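PDB 5HEA: putative glycosyltransferase (GalT1) from Streptococcus parasanguinis FW213, which probably transfers a sugar from a nucleotide-activated donor, this chain being the C-terminal GT-A-type half of a longer protein. Local coordinates for residues F35-I40 with N60-L65; G79-S84 with G180-L185; E17-R22 with D92-V97. One frame throughout, in Å; residues are numbered along the deposited sequence.

Overall arrangement
Interaction 1 pairs two parallel strands of the GT-A sheet, and the other two contacts lie around it, each with its centre about 15 Å from that of interaction 1. Interaction 2 touches it directly: E36 OE2 takes the backbone N of S84, just past helix 72-82, in a probable hydrogen bond, and I38 packs on Y82 and A83. Interaction 3 does not touch it, the nearest atoms being about 5 Å apart, but its helix leads into strand 35-41. Centres of interactions 2 and 3 are about 22 Å apart. D92-S93-D94 in interaction 3 fits the DXD signature that in GT-A relatives lies at the nucleotide-sugar and metal site, and so probably marks the active site.

Interaction 1 (F35-I40 with N60-L65); sequences FEIILI and NRIQIL
I37 and L39 pair with I62 and I64 as neighbouring parallel strands, the two strands of a beta-alpha-beta crossover whose connection is helix 48-58. This is the Rossmann-like half of the GT-A fold. The short strand axes run 4.8 Å apart and 22° from parallel.

Four backbone hydrogen bonds make the pairing. I37 N donates to R61 O and I37 O accepts from Q63 N at 2.8 Å; two residues on, L39 N binds Q63 O and L39 O binds L65 N, the usual parallel pattern in which one residue bonds to two across. CA-H groups of I38, I40, I62 and I64 add weaker contacts to the carbonyl oxygens. On its other edge, strand 35-41 bonds to strand 7-13.

Apolar packing differs by face. On the face of I37, L39, I62 and I64, branched chains suit a sheet covered by helices 20-28 and 48-58: L39 CD1 meets I62 CG2 at 3.7 Å, while I37 CD1 lies beside I62 CG1. On the opposite face, L65 CD1 comes near I38 CG2 and I40 CG1 at 4.4 and 4.3 Å. There E36, extended beyond CG, sends OE2 to S8 OG and S84 N, which gives OE2 two donors inside a buried setting.

Flat groups close the end where the strands begin. F35 has CG between its backbone N and carbonyl carbon (chi1 57°), which turns the ring toward R61, and the ring and guanidinium planes are 22° apart. The long, flat-ended arginine suits the place: it lies over the ring while NH2 reaches D59 in a salt bridge and NH1 hydrogen-bonds K33 O. Its CD makes a CH-pi contact with the ring face, 4.2 Å from the centroid, and F35 CZ comes within 3.2 Å of R61 NH1.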
loop_
_atom_site.group_PDB
_atom_site.type_symbol
_atom_site.label_atom_id
_atom_site.label_comp_id
_atom_site.label_asym_id
_atom_site.label_seq_id
_atom_site.Cartn_x
_atom_site.Cartn_y
_atom_site.Cartn_z
ATOM N N PHE A 35 -11.459 40.277 18.160
ATOM C CA PHE A 35 -10.774 39.164 17.530
ATOM C C PHE A 35 -11.751 38.068 17.144
ATOM O O PHE A 35 -12.891 38.043 17.607
ATOM C CB PHE A 35 -9.687 38.588 18.448
ATOM C CG PHE A 35 -10.198 38.144 19.796
ATOM C CD1 PHE A 35 -10.874 36.942 19.942
ATOM C CD2 PHE A 35 -10.005 38.933 20.911
ATOM C CE1 PHE A 35 -11.351 36.541 21.175
ATOM C CE2 PHE A 35 -10.470 38.542 22.149
ATOM C CZ PHE A 35 -11.141 37.342 22.287
ATOM N N GLU A 36 -11.290 37.174 16.277
ATOM C CA GLU A 36 -11.923 35.885 16.094
ATOM C C GLU A 36 -10.890 34.809 16.424
ATOM O O GLU A 36 -9.697 34.945 16.116
ATOM C CB GLU A 36 -12.447 35.723 14.668
ATOM C CG GLU A 36 -11.387 35.819 13.583
ATOM C CD GLU A 36 -11.947 35.578 12.185
ATOM O OE1 GLU A 36 -13.121 35.167 12.056
ATOM O OE2 GLU A 36 -11.211 35.803 11.207
ATOM N N ILE A 37 -11.352 33.757 17.084
ATOM C CA ILE A 37 -10.534 32.584 17.321
ATOM C C ILE A 37 -10.987 31.509 16.361
ATOM O O ILE A 37 -12.142 31.083 16.392
ATOM C CB ILE A 37 -10.680 32.074 18.753
ATOM C CG1 ILE A 37 -10.212 33.163 19.724
ATOM C CG2 ILE A 37 -9.882 30.780 18.920
ATOM C CD1 ILE A 37 -10.550 32.922 21.178
ATOM N N ILE A 38 -10.079 31.098 15.485
ATOM C CA ILE A 38 -10.340 30.017 14.560
ATOM C C ILE A 38 -9.703 28.757 15.104
ATOM O O ILE A 38 -8.480 28.595 15.081
ATOM C CB ILE A 38 -9.819 30.344 13.167
ATOM C CG1 ILE A 38 -10.345 31.719 12.752
ATOM C CG2 ILE A 38 -10.255 29.273 12.167
ATOM C CD1 ILE A 38 -9.776 32.204 11.469
ATOM N N LEU A 39 -10.551 27.898 15.659
ATOM C CA LEU A 39 -10.136 26.625 16.212
ATOM C C LEU A 39 -10.184 25.584 15.111
ATOM O O LEU A 39 -11.260 25.252 14.634
ATOM C CB LEU A 39 -11.098 26.209 17.336
ATOM C CG LEU A 39 -10.946 26.880 18.697
ATOM C CD1 LEU A 39 -12.000 26.357 19.692
ATOM C CD2 LEU A 39 -9.540 26.641 19.215
ATOM N N ILE A 40 -9.033 25.067 14.694
ATOM C CA ILE A 40 -9.049 24.006 13.694
ATOM C C ILE A 40 -8.823 22.655 14.355
ATOM O O ILE A 40 -7.683 22.270 14.641
ATOM C CB ILE A 40 -8.032 24.225 12.544
ATOM C CG1 ILE A 40 -8.201 25.616 11.921
ATOM C CG2 ILE A 40 -8.198 23.151 11.478
ATOM C CD1 ILE A 40 -7.342 26.682 12.575
ATOM N N ASN A 60 -19.228 33.971 20.813
ATOM C CA ASN A 60 -19.412 33.958 19.367
ATOM C C ASN A 60 -18.200 34.435 18.560
ATOM O O ASN A 60 -18.250 34.484 17.332
ATOM C CB ASN A 60 -20.685 34.714 18.962
ATOM C CG ASN A 60 -20.576 36.210 19.166
ATOM O OD1 ASN A 60 -19.636 36.704 19.786
ATOM N ND2 ASN A 60 -21.555 36.941 18.650
ATOM N N ARG A 61 -17.111 34.771 19.249
ATOM C CA ARG A 61 -15.862 35.098 18.562
ATOM C C ARG A 61 -15.133 33.810 18.172
ATOM O O ARG A 61 -14.198 33.826 17.373
ATOM C CB ARG A 61 -14.982 36.013 19.428
ATOM C CG ARG A 61 -15.552 37.435 19.559
ATOM C CD ARG A 61 -14.814 38.287 20.596
ATOM N NE ARG A 61 -14.909 37.719 21.936
ATOM C CZ ARG A 61 -14.318 38.228 23.016
ATOM N NH1 ARG A 61 -13.569 39.321 22.928
ATOM N NH2 ARG A 61 -14.466 37.632 24.190
ATOM N N ILE A 62 -15.585 32.687 18.725
ATOM C CA ILE A 62 -14.967 31.397 18.427
ATOM C C ILE A 62 -15.634 30.697 17.246
ATOM O O ILE A 62 -16.841 30.443 17.265
ATOM C CB ILE A 62 -14.998 30.458 19.642
ATOM C CG1 ILE A 62 -14.197 31.054 20.798
ATOM C CG2 ILE A 62 -14.464 29.088 19.258
ATOM C CD1 ILE A 62 -13.954 30.083 21.926
ATOM N N GLN A 63 -14.843 30.390 16.224
ATOM C CA GLN A 63 -15.322 29.631 15.074
ATOM C C GLN A 63 -14.598 28.292 15.066
ATOM O O GLN A 63 -13.374 28.242 15.203
ATOM C CB GLN A 63 -15.024 30.369 13.763
ATOM C CG GLN A 63 -15.289 31.873 13.787
ATOM C CD GLN A 63 -16.751 32.215 14.023
ATOM O OE1 GLN A 63 -17.103 32.832 15.032
ATOM N NE2 GLN A 63 -17.610 31.822 13.086
ATOM N N ILE A 64 -15.339 27.203 14.907
ATOM C CA ILE A 64 -14.695 25.899 14.809
ATOM C C ILE A 64 -14.691 25.377 13.386
ATOM O O ILE A 64 -15.707 25.413 12.692
ATOM C CB ILE A 64 -15.394 24.853 15.670
ATOM C CG1 ILE A 64 -15.618 25.373 17.077
ATOM C CG2 ILE A 64 -14.580 23.561 15.714
ATOM C CD1 ILE A 64 -16.400 24.427 17.889
ATOM N N LEU A 65 -13.538 24.882 12.961
ATOM C CA LEU A 65 -13.441 24.080 11.751
ATOM C C LEU A 65 -12.995 22.689 12.172
ATOM O O LEU A 65 -11.900 22.515 12.705
ATOM C CB LEU A 65 -12.396 24.650 10.781
ATOM C CG LEU A 65 -12.568 26.005 10.089
ATOM C CD1 LEU A 65 -11.391 26.251 9.134
ATOM C CD2 LEU A 65 -13.892 26.090 9.335
#

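Interaction 2 (G79-S84 with G180-L185); sequences GITYAS and GIRFPL
R182 NH1, in the guanidinium group that rests against I80, donates to the carbonyl O of I181 at 2.7 Å. The bond is nearly straight (162° at the hydrogen), with the acceptor in the guanidinium plane but the donor well above the carbonyl plane. A weak hydrogen bond from NH1 to F178 O adds a second, lesser tie; together they fix how the group is turned. The bend at chi2 (-59°) folds the arginine back to its own preceding carbonyl.

The contact sets the C-terminal end of helix 72-82 against the loop between strand 171-174 and helix 195-201. The CG2 methyl of I80 sits over the centre of the guanidinium face, 3.7 Å from R182 CZ, while I80 CD1 meets the edge of the F183 ring, 3.9 Å from CE1. A beta-branched isoleucine suits the place because its two arms serve two neighbours. F183 also packs edge-to-face on F90 and makes a cation-pi contact with R76.

G180 O and L185 N bond to Q280 and E277 of a neighbouring subunit. The direct contact between the two segments is van der Waals; NH1 turns to carbonyls of its own loop region while the flat face meets a methyl, and hydrogen bonds from F183 O to N77 and P184 O to S73 tie the loop to the same helix.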
loop_
_atom_site.group_PDB
_atom_site.type_symbol
_atom_site.label_atom_id
_atom_site.label_comp_id
_atom_site.label_asym_id
_atom_site.label_seq_id
_atom_site.Cartn_x
_atom_site.Cartn_y
_atom_site.Cartn_z
ATOM N N GLY A 79 -6.789 27.624 8.671
ATOM C CA GLY A 79 -7.000 28.820 9.468
ATOM C C GLY A 79 -6.772 30.089 8.656
ATOM O O GLY A 79 -7.570 31.027 8.708
ATOM N N ILE A 80 -5.669 30.125 7.917
ATOM C CA ILE A 80 -5.337 31.284 7.071
ATOM C C ILE A 80 -6.429 31.552 6.029
ATOM O O ILE A 80 -6.776 32.706 5.737
ATOM C CB ILE A 80 -3.989 31.074 6.358
ATOM C CG1 ILE A 80 -2.861 30.955 7.391
ATOM C CG2 ILE A 80 -3.697 32.226 5.373
ATOM C CD1 ILE A 80 -1.516 30.543 6.796
ATOM N N THR A 81 -6.974 30.469 5.488
ATOM C CA THR A 81 -8.012 30.532 4.463
ATOM C C THR A 81 -9.326 31.049 5.030
ATOM O O THR A 81 -10.005 31.860 4.397
ATOM C CB THR A 81 -8.237 29.130 3.843
ATOM O OG1 THR A 81 -7.036 28.714 3.187
ATOM C CG2 THR A 81 -9.364 29.152 2.840
ATOM N N TYR A 82 -9.676 30.591 6.228
ATOM C CA TYR A 82 -10.926 30.995 6.872
ATOM C C TYR A 82 -10.849 32.404 7.509
ATOM O O TYR A 82 -11.869 33.068 7.712
ATOM C CB TYR A 82 -11.353 29.924 7.888
ATOM C CG TYR A 82 -12.645 30.202 8.629
ATOM C CD1 TYR A 82 -13.848 29.634 8.216
ATOM C CD2 TYR A 82 -12.662 31.022 9.758
ATOM C CE1 TYR A 82 -15.034 29.892 8.902
ATOM C CE2 TYR A 82 -13.838 31.286 10.443
ATOM C CZ TYR A 82 -15.018 30.718 10.016
ATOM O OH TYR A 82 -16.176 30.985 10.712
ATOM N N ALA A 83 -9.638 32.864 7.800
ATOM C CA ALA A 83 -9.442 34.132 8.505
ATOM C C ALA A 83 -9.967 35.340 7.735
ATOM O O ALA A 83 -9.666 35.513 6.563
ATOM C CB ALA A 83 -7.964 34.324 8.818
ATOM N N SER A 84 -10.737 36.194 8.397
ATOM C CA SER A 84 -11.174 37.417 7.731
ATOM C C SER A 84 -10.637 38.684 8.399
ATOM O O SER A 84 -11.067 39.788 8.072
ATOM C CB SER A 84 -12.701 37.460 7.607
ATOM O OG SER A 84 -13.319 37.087 8.821
ATOM N N GLY A 180 0.306 33.917 -1.262
ATOM C CA GLY A 180 1.224 32.930 -1.799
ATOM C C GLY A 180 2.063 32.216 -0.756
ATOM O O GLY A 180 2.930 31.406 -1.105
ATOM N N ILE A 181 1.816 32.511 0.519
ATOM C CA ILE A 181 2.558 31.866 1.597
ATOM C C ILE A 181 1.683 30.876 2.361
ATOM O O ILE A 181 0.649 31.257 2.921
ATOM C CB ILE A 181 3.173 32.912 2.580
ATOM C CG1 ILE A 181 4.275 33.721 1.878
ATOM C CG2 ILE A 181 3.761 32.204 3.784
ATOM C CD1 ILE A 181 4.862 34.855 2.725
ATOM N N ARG A 182 2.101 29.610 2.379
ATOM C CA ARG A 182 1.410 28.551 3.123
ATOM C C ARG A 182 2.438 27.659 3.785
ATOM O O ARG A 182 3.581 27.577 3.324
ATOM C CB ARG A 182 0.513 27.709 2.188
ATOM C CG ARG A 182 -0.716 28.461 1.643
ATOM C CD ARG A 182 -1.619 28.966 2.775
ATOM N NE ARG A 182 -2.842 29.613 2.294
ATOM C CZ ARG A 182 -2.944 30.906 1.988
ATOM N NH1 ARG A 182 -1.889 31.715 2.092
ATOM N NH2 ARG A 182 -4.105 31.395 1.570
ATOM N N PHE A 183 2.038 27.002 4.874
ATOM C CA PHE A 183 2.894 26.023 5.525
ATOM C C PHE A 183 2.940 24.776 4.635
ATOM O O PHE A 183 1.920 24.378 4.089
ATOM C CB PHE A 183 2.357 25.672 6.914
ATOM C CG PHE A 183 2.386 26.834 7.887
ATOM C CD1 PHE A 183 1.364 27.774 7.896
ATOM C CD2 PHE A 183 3.452 27.000 8.763
ATOM C CE1 PHE A 183 1.391 28.866 8.777
ATOM C CE2 PHE A 183 3.488 28.089 9.648
ATOM C CZ PHE A 183 2.451 29.015 9.649
ATOM N N PRO A 184 4.125 24.162 4.498
ATOM C CA PRO A 184 4.333 22.938 3.703
ATOM C C PRO A 184 3.675 21.694 4.304
ATOM O O PRO A 184 3.846 21.409 5.485
ATOM C CB PRO A 184 5.859 22.779 3.705
ATOM C CG PRO A 184 6.300 23.499 4.941
ATOM C CD PRO A 184 5.393 24.691 5.020
ATOM N N LEU A 185 2.944 20.948 3.482
ATOM C CA LEU A 185 2.141 19.828 3.961
ATOM C C LEU A 185 2.963 18.628 4.408
ATOM O O LEU A 185 4.027 18.342 3.853
ATOM C CB LEU A 185 1.126 19.398 2.900
ATOM C CG LEU A 185 -0.109 20.286 2.733
ATOM C CD1 LEU A 185 -0.403 21.067 4.014
ATOM C CD2 LEU A 185 0.009 21.220 1.550
#

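Interaction 3 (E17-R22 with D92-V97); sequences EKYLKR and DSDDFV
R22 and F96 bury the largest areas here, the arginine lying across one face of the phenyl ring. Its CG stands anti to the backbone N (chi1 -175°), and a bend at chi3 brings CD into a CH-pi contact, 4.1 Å from the ring centroid. The guanidinium plane is 39° from the ring's, and R22 NE comes 3.2 Å from F96 CD1. Arginine suits this place, since its flat face can cover a ring while its edge stays polar. At that edge NE donates to a water, 2.9 Å away, which donates to the carbonyls of Y19 and D95. R22 NH2 makes a weak hydrogen bond to D94 O (3.1 Å) and a salt bridge to E126.

S93, in the type I turn from D92 to D95, offers its CB to L20 CD1 at 3.7 Å, while its hydroxyl bonds to P12 O. D94 OD2 forms a salt bridge with R218. The turn carries a DXD-like D92-S93-D94, as in GT-A relatives, and is therefore probably near the donor site.

The contact thus sets the start of helix 20-28 against the turn before strand 96-97. L20 also packs on helix 48-58, and F96 bonds by its backbone to Y214 in strand 204-217.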
loop_
_atom_site.group_PDB
_atom_site.type_symbol
_atom_site.label_atom_id
_atom_site.label_comp_id
_atom_site.label_asym_id
_atom_site.label_seq_id
_atom_site.Cartn_x
_atom_site.Cartn_y
_atom_site.Cartn_z
ATOM N N GLU A 17 -6.594 17.699 24.988
ATOM C CA GLU A 17 -7.660 17.801 25.996
ATOM C C GLU A 17 -7.198 18.348 27.361
ATOM O O GLU A 17 -7.957 19.023 28.052
ATOM C CB GLU A 17 -8.383 16.458 26.174
ATOM C CG GLU A 17 -7.604 15.409 26.958
ATOM C CD GLU A 17 -8.347 14.078 27.086
ATOM O OE1 GLU A 17 -9.464 13.938 26.533
ATOM O OE2 GLU A 17 -7.804 13.163 27.739
ATOM N N LYS A 18 -5.959 18.060 27.743
ATOM C CA LYS A 18 -5.463 18.477 29.054
ATOM C C LYS A 18 -5.146 19.968 29.104
ATOM O O LYS A 18 -5.133 20.564 30.176
ATOM C CB LYS A 18 -4.222 17.666 29.444
ATOM C CG LYS A 18 -4.494 16.185 29.682
ATOM C CD LYS A 18 -3.253 15.459 30.188
ATOM C CE LYS A 18 -2.179 15.371 29.114
ATOM N NZ LYS A 18 -0.945 14.699 29.614
ATOM N N TYR A 19 -4.906 20.574 27.944
ATOM C CA TYR A 19 -4.376 21.938 27.908
ATOM C C TYR A 19 -5.272 22.963 27.225
ATOM O O TYR A 19 -5.055 24.171 27.352
ATOM C CB TYR A 19 -3.019 21.923 27.218
ATOM C CG TYR A 19 -2.082 20.906 27.819
ATOM C CD1 TYR A 19 -1.620 21.045 29.123
ATOM C CD2 TYR A 19 -1.668 19.800 27.087
ATOM C CE1 TYR A 19 -0.763 20.114 29.682
ATOM C CE2 TYR A 19 -0.815 18.867 27.635
ATOM C CZ TYR A 19 -0.361 19.029 28.927
ATOM O OH TYR A 19 0.493 18.092 29.459
ATOM N N LEU A 20 -6.281 22.484 26.511
ATOM C CA LEU A 20 -7.087 23.356 25.658
ATOM C C LEU A 20 -7.884 24.413 26.432
ATOM O O LEU A 20 -7.965 25.577 26.007
ATOM C CB LEU A 20 -8.006 22.514 24.765
ATOM C CG LEU A 20 -8.798 23.239 23.677
ATOM C CD1 LEU A 20 -7.890 24.011 22.728
ATOM C CD2 LEU A 20 -9.632 22.224 22.896
ATOM N N LYS A 21 -8.473 24.029 27.563
ATOM C CA LYS A 21 -9.290 24.974 28.334
ATOM C C LYS A 21 -8.441 26.136 28.868
ATOM O O LYS A 21 -8.856 27.293 28.835
ATOM C CB LYS A 21 -10.029 24.274 29.500
ATOM C CG LYS A 21 -11.083 23.235 29.083
ATOM C CD LYS A 21 -12.015 22.839 30.247
ATOM C CE LYS A 21 -11.507 21.628 31.035
ATOM N NZ LYS A 21 -12.333 21.347 32.269
ATOM N N ARG A 22 -7.250 25.821 29.366
ATOM C CA ARG A 22 -6.331 26.856 29.820
ATOM C C ARG A 22 -5.991 27.826 28.678
ATOM O O ARG A 22 -6.020 29.048 28.862
ATOM C CB ARG A 22 -5.059 26.232 30.398
ATOM C CG ARG A 22 -4.098 27.247 30.997
ATOM C CD ARG A 22 -2.842 26.559 31.485
ATOM N NE ARG A 22 -2.146 25.881 30.392
ATOM C CZ ARG A 22 -1.161 25.010 30.567
ATOM N NH1 ARG A 22 -0.754 24.696 31.793
ATOM N NH2 ARG A 22 -0.578 24.452 29.523
ATOM N N ASP A 92 -0.571 28.281 19.886
ATOM C CA ASP A 92 -0.622 26.828 20.037
ATOM C C ASP A 92 -1.517 26.458 21.212
ATOM O O ASP A 92 -1.498 27.117 22.239
ATOM C CB ASP A 92 0.770 26.237 20.218
ATOM C CG ASP A 92 1.565 26.240 18.924
ATOM O OD1 ASP A 92 0.945 26.366 17.831
ATOM O OD2 ASP A 92 2.806 26.116 18.998
ATOM N N SER A 93 -2.294 25.394 21.053
ATOM C CA SER A 93 -3.337 25.093 22.030
ATOM C C SER A 93 -2.783 24.473 23.324
ATOM O O SER A 93 -3.523 24.310 24.294
ATOM C CB SER A 93 -4.431 24.235 21.382
ATOM O OG SER A 93 -3.871 23.211 20.588
ATOM N N ASP A 94 -1.483 24.154 23.322
ATOM C CA ASP A 94 -0.727 23.721 24.511
ATOM C C ASP A 94 -0.315 24.875 25.421
ATOM O O ASP A 94 0.121 24.657 26.558
ATOM C CB ASP A 94 0.597 23.100 24.075
ATOM C CG ASP A 94 0.438 21.731 23.511
ATOM O OD1 ASP A 94 -0.500 21.032 23.932
ATOM O OD2 ASP A 94 1.258 21.347 22.655
ATOM N N ASP A 95 -0.414 26.092 24.902
ATOM C CA ASP A 95 0.170 27.273 25.535
ATOM C C ASP A 95 -0.884 28.230 26.079
ATOM O O ASP A 95 -2.077 27.961 25.966
ATOM C CB ASP A 95 1.057 28.001 24.518
ATOM C CG ASP A 95 2.183 27.120 23.993
ATOM O OD1 ASP A 95 2.651 26.241 24.757
ATOM O OD2 ASP A 95 2.607 27.308 22.823
ATOM N N PHE A 96 -0.443 29.336 26.683
ATOM C CA PHE A 96 -1.364 30.360 27.175
ATOM C C PHE A 96 -0.680 31.719 27.250
ATOM O O PHE A 96 0.542 31.815 27.141
ATOM C CB PHE A 96 -1.987 29.969 28.526
ATOM C CG PHE A 96 -0.974 29.682 29.602
ATOM C CD1 PHE A 96 -0.318 28.459 29.643
ATOM C CD2 PHE A 96 -0.683 30.634 30.573
ATOM C CE1 PHE A 96 0.613 28.188 30.625
ATOM C CE2 PHE A 96 0.248 30.372 31.577
ATOM C CZ PHE A 96 0.898 29.148 31.605
ATOM N N VAL A 97 -1.474 32.772 27.410
ATOM C CA VAL A 97 -0.951 34.130 27.309
ATOM C C VAL A 97 -1.467 35.060 28.407
ATOM O O VAL A 97 -2.485 34.783 29.055
ATOM C CB VAL A 97 -1.300 34.757 25.930
ATOM C CG1 VAL A 97 -0.678 33.957 24.793
ATOM C CG2 VAL A 97 -2.809 34.811 25.746
HETATM O O HOH W 1 -2.725 25.781 27.561
#